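Local coordinates for putative sugar ABC transport system, substrate-binding protein (Bordetella parapertussis, PDB 5IX8) that probably binds a sugar in the periplasm and delivers it to an ABC transporter for uptake, at residues Arg2-Ala12 with Asp39-Glu47. Numbering follows the deposited sequence.
Sequences RLQGIVEPIVA and DEARRSNVE
Arg-2 and Glu-40 meet side-on, the guanidinium giving one N-H to each carboxylate oxygen. Arg-2 NE reaches Glu-40 OE1 at 2.8 Å, almost straight (169°) and on the syn lone pair. Arg-2 NH2 reaches Glu-40 OE2 at 2.9 Å. The two planes lie only 25° apart. Glu-40 bends at chi2 (69°), which turns its carboxylate from the helix flank toward the loop. From helix 254-270, Arg-259 adds a salt bridge to OE1 of this buried carboxylate and Gln-263 a hydrogen bond to OE2, so its negative charge is probably well compensated. Arg-43 NH1 lies over one face of the Arg-2 guanidinium, offset from its centre and 3.4 Å from Arg-2 NH1; Arg-2 CD in turn covers a face of Arg-43. Asp-39 OD2, taking both NE and NH2 of Arg-43, probably offsets the like charges.

At the other end, the backbone closes tightly on the turn after the helix. Ala-12 N bonds Ser-44 O at 2.9 Å, and Asn-45 ND2 returns to Ala-12 O at 2.9 Å, from above the carbonyl plane. Buried Ala-12 CB lies 4.1 Å from Val-46 CG2. On the solvent side, exposed Val-11 crosses Asn-45 at about a right angle, CG1 3.7 Å from Asn-45 CB. The middle is looser: a water donates to both Ile-10 O and Ser-44 OG, whose own hydrogen goes to Glu-40 O.

The N-terminal segment thus ties the end of helix 28-43 to helix 254-270 just before strand 17-22 begins, on the parallel-sheet lobe of a two-lobed periplasmic binding protein fold.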
loop_
_atom_site.group_PDB
_atom_site.type_symbol
_atom_site.label_atom_id
_atom_site.label_comp_id
_atom_site.label_asym_id
_atom_site.label_seq_id
_atom_site.Cartn_x
_atom_site.Cartn_y
_atom_site.Cartn_z
ATOM N N ARG A 2 11.124 -16.587 -1.597
ATOM C CA ARG A 2 10.045 -15.678 -1.978
ATOM C C ARG A 2 9.196 -15.267 -0.783
ATOM O O ARG A 2 8.441 -14.285 -0.887
ATOM C CB ARG A 2 9.145 -16.317 -3.056
ATOM C CG ARG A 2 8.230 -17.438 -2.557
ATOM C CD ARG A 2 7.575 -18.196 -3.732
ATOM N NE ARG A 2 6.616 -19.187 -3.251
ATOM C CZ ARG A 2 6.921 -20.438 -2.922
ATOM N NH1 ARG A 2 8.181 -20.905 -3.052
ATOM N NH2 ARG A 2 5.961 -21.238 -2.493
ATOM N N LEU A 3 9.246 -16.026 0.315
ATOM C CA LEU A 3 8.489 -15.682 1.517
ATOM C C LEU A 3 9.377 -15.060 2.598
ATOM O O LEU A 3 8.909 -14.838 3.723
ATOM C CB LEU A 3 7.754 -16.926 2.046
ATOM C CG LEU A 3 6.666 -17.401 1.070
ATOM C CD1 LEU A 3 6.280 -18.853 1.381
ATOM C CD2 LEU A 3 5.467 -16.484 1.123
ATOM N N GLN A 4 10.642 -14.764 2.268
ATOM C CA GLN A 4 11.598 -14.086 3.165
ATOM C C GLN A 4 11.724 -14.759 4.535
ATOM O O GLN A 4 11.939 -14.084 5.540
ATOM C CB GLN A 4 11.232 -12.619 3.375
ATOM C CG GLN A 4 11.569 -11.688 2.250
ATOM C CD GLN A 4 11.251 -10.216 2.597
ATOM O OE1 GLN A 4 10.936 -9.870 3.754
ATOM N NE2 GLN A 4 11.338 -9.350 1.598
ATOM N N GLY A 5 11.590 -16.081 4.591
ATOM C CA GLY A 5 11.632 -16.822 5.848
ATOM C C GLY A 5 10.489 -16.580 6.806
ATOM O O GLY A 5 10.574 -16.993 7.960
ATOM N N ILE A 6 9.411 -15.942 6.367
ATOM C CA ILE A 6 8.348 -15.602 7.307
ATOM C C ILE A 6 7.543 -16.829 7.673
ATOM O O ILE A 6 7.121 -16.993 8.829
ATOM C CB ILE A 6 7.457 -14.503 6.715
ATOM C CG1 ILE A 6 8.266 -13.217 6.660
ATOM C CG2 ILE A 6 6.172 -14.350 7.551
ATOM C CD1 ILE A 6 7.617 -12.141 5.785
ATOM N N VAL A 7 7.311 -17.703 6.693
ATOM C CA VAL A 7 6.514 -18.897 6.892
ATOM C C VAL A 7 6.989 -19.909 5.853
ATOM O O VAL A 7 7.472 -19.531 4.785
ATOM C CB VAL A 7 5.020 -18.530 6.757
ATOM C CG1 VAL A 7 4.749 -17.947 5.354
ATOM C CG2 VAL A 7 4.163 -19.721 7.041
ATOM N N GLU A 8 6.876 -21.210 6.177
ATOM C CA GLU A 8 7.213 -22.232 5.190
ATOM C C GLU A 8 6.044 -22.395 4.205
ATOM O O GLU A 8 4.890 -22.331 4.614
ATOM C CB GLU A 8 7.490 -23.550 5.930
ATOM C CG GLU A 8 6.833 -24.764 5.418
ATOM C CD GLU A 8 7.170 -26.042 6.204
ATOM O OE1 GLU A 8 7.321 -25.995 7.461
ATOM O OE2 GLU A 8 7.254 -27.103 5.550
ATOM N N PRO A 9 6.288 -22.533 2.902
ATOM C CA PRO A 9 5.152 -22.720 1.975
ATOM C C PRO A 9 4.551 -24.109 2.124
ATOM O O PRO A 9 5.274 -25.107 2.149
ATOM C CB PRO A 9 5.780 -22.541 0.587
ATOM C CG PRO A 9 7.188 -22.906 0.766
ATOM C CD PRO A 9 7.587 -22.598 2.215
ATOM N N ILE A 10 3.221 -24.185 2.168
ATOM C CA ILE A 10 2.557 -25.470 2.110
ATOM C C ILE A 10 1.513 -25.443 1.002
ATOM O O ILE A 10 1.326 -24.440 0.304
ATOM C CB ILE A 10 1.931 -25.876 3.455
ATOM C CG1 ILE A 10 0.886 -24.855 3.898
ATOM C CG2 ILE A 10 3.045 -26.153 4.534
ATOM C CD1 ILE A 10 0.065 -25.389 5.077
ATOM N N VAL A 11 0.834 -26.575 0.842
ATOM C CA VAL A 11 -0.112 -26.793 -0.245
ATOM C C VAL A 11 -1.463 -27.161 0.337
ATOM O O VAL A 11 -1.536 -27.979 1.262
ATOM C CB VAL A 11 0.400 -27.913 -1.157
ATOM C CG1 VAL A 11 -0.589 -28.165 -2.276
ATOM C CG2 VAL A 11 1.784 -27.548 -1.672
ATOM N N ALA A 12 -2.525 -26.565 -0.204
ATOM C CA ALA A 12 -3.877 -26.866 0.254
ATOM C C ALA A 12 -4.217 -28.299 -0.111
ATOM O O ALA A 12 -3.905 -28.765 -1.218
ATOM C CB ALA A 12 -4.900 -25.916 -0.382
ATOM N N ASP A 39 0.203 -16.075 -8.296
ATOM C CA ASP A 39 1.359 -16.940 -8.456
ATOM C C ASP A 39 1.536 -17.884 -7.268
ATOM O O ASP A 39 1.954 -19.034 -7.442
ATOM C CB ASP A 39 2.620 -16.113 -8.669
ATOM C CG ASP A 39 3.785 -16.992 -8.984
ATOM O OD1 ASP A 39 3.757 -17.584 -10.093
ATOM O OD2 ASP A 39 4.687 -17.129 -8.124
ATOM N N GLU A 40 1.251 -17.427 -6.054
ATOM C CA GLU A 40 1.351 -18.358 -4.940
ATOM C C GLU A 40 0.253 -19.408 -5.016
ATOM O O GLU A 40 0.476 -20.567 -4.648
ATOM C CB GLU A 40 1.297 -17.587 -3.610
ATOM C CG GLU A 40 1.745 -18.463 -2.451
ATOM C CD GLU A 40 3.230 -18.798 -2.481
ATOM O OE1 GLU A 40 4.028 -18.154 -3.214
ATOM O OE2 GLU A 40 3.616 -19.702 -1.708
ATOM N N ALA A 41 -0.937 -19.038 -5.496
ATOM C CA ALA A 41 -2.021 -20.021 -5.555
ATOM C C ALA A 41 -1.669 -21.181 -6.470
ATOM O O ALA A 41 -1.998 -22.342 -6.162
ATOM C CB ALA A 41 -3.326 -19.370 -6.011
ATOM N N ARG A 42 -1.019 -20.901 -7.606
ATOM C CA ARG A 42 -0.691 -21.993 -8.533
ATOM C C ARG A 42 0.470 -22.839 -8.018
ATOM O O ARG A 42 0.738 -23.910 -8.579
ATOM C CB ARG A 42 -0.397 -21.425 -9.918
ATOM C CG ARG A 42 0.854 -20.572 -9.952
ATOM C CD ARG A 42 1.089 -19.954 -11.340
ATOM N NE ARG A 42 1.682 -20.914 -12.291
ATOM C CZ ARG A 42 3.002 -21.116 -12.427
ATOM N NH1 ARG A 42 3.864 -20.420 -11.679
ATOM N NH2 ARG A 42 3.455 -22.003 -13.301
ATOM N N ARG A 43 1.166 -22.382 -6.973
ATOM C CA ARG A 43 2.156 -23.194 -6.286
ATOM C C ARG A 43 1.536 -24.022 -5.174
ATOM O O ARG A 43 2.192 -24.934 -4.636
ATOM C CB ARG A 43 3.231 -22.285 -5.702
ATOM C CG ARG A 43 3.971 -21.517 -6.755
ATOM C CD ARG A 43 4.845 -20.514 -6.049
ATOM N NE ARG A 43 5.598 -19.634 -6.930
ATOM C CZ ARG A 43 6.917 -19.645 -7.076
ATOM N NH1 ARG A 43 7.663 -20.523 -6.429
ATOM N NH2 ARG A 43 7.486 -18.735 -7.852
ATOM N N SER A 44 0.281 -23.748 -4.834
ATOM C CA SER A 44 -0.244 -24.180 -3.549
ATOM C C SER A 44 -1.609 -24.850 -3.631
ATOM O O SER A 44 -2.255 -25.018 -2.589
ATOM C CB SER A 44 -0.344 -22.978 -2.590
ATOM O OG SER A 44 0.905 -22.290 -2.484
ATOM N N ASN A 45 -2.084 -25.201 -4.831
ATOM C CA ASN A 45 -3.395 -25.846 -5.016
ATOM C C ASN A 45 -4.550 -24.979 -4.501
ATOM O O ASN A 45 -5.492 -25.470 -3.864
ATOM C CB ASN A 45 -3.435 -27.228 -4.369
ATOM C CG ASN A 45 -4.685 -27.999 -4.774
ATOM O OD1 ASN A 45 -5.112 -27.932 -5.941
ATOM N ND2 ASN A 45 -5.276 -28.730 -3.825
ATOM N N VAL A 46 -4.486 -23.684 -4.778
ATOM C CA VAL A 46 -5.533 -22.738 -4.404
ATOM C C VAL A 46 -6.094 -22.162 -5.687
ATOM O O VAL A 46 -5.341 -21.890 -6.635
ATOM C CB VAL A 46 -4.996 -21.621 -3.482
ATOM C CG1 VAL A 46 -6.023 -20.499 -3.329
ATOM C CG2 VAL A 46 -4.649 -22.241 -2.104
ATOM N N GLU A 47 -7.417 -21.986 -5.733
ATOM C CA GLU A 47 -8.077 -21.452 -6.920
ATOM C C GLU A 47 -8.433 -19.990 -6.695
ATOM O O GLU A 47 -9.089 -19.651 -5.701
ATOM C CB GLU A 47 -9.343 -22.246 -7.227
ATOM C CG GLU A 47 -10.055 -21.792 -8.462
ATOM C CD GLU A 47 -11.338 -22.564 -8.699
ATOM O OE1 GLU A 47 -11.562 -23.575 -8.005
ATOM O OE2 GLU A 47 -12.127 -22.158 -9.575
HETATM O O HOH W 1 3.246 -23.354 -1.464
#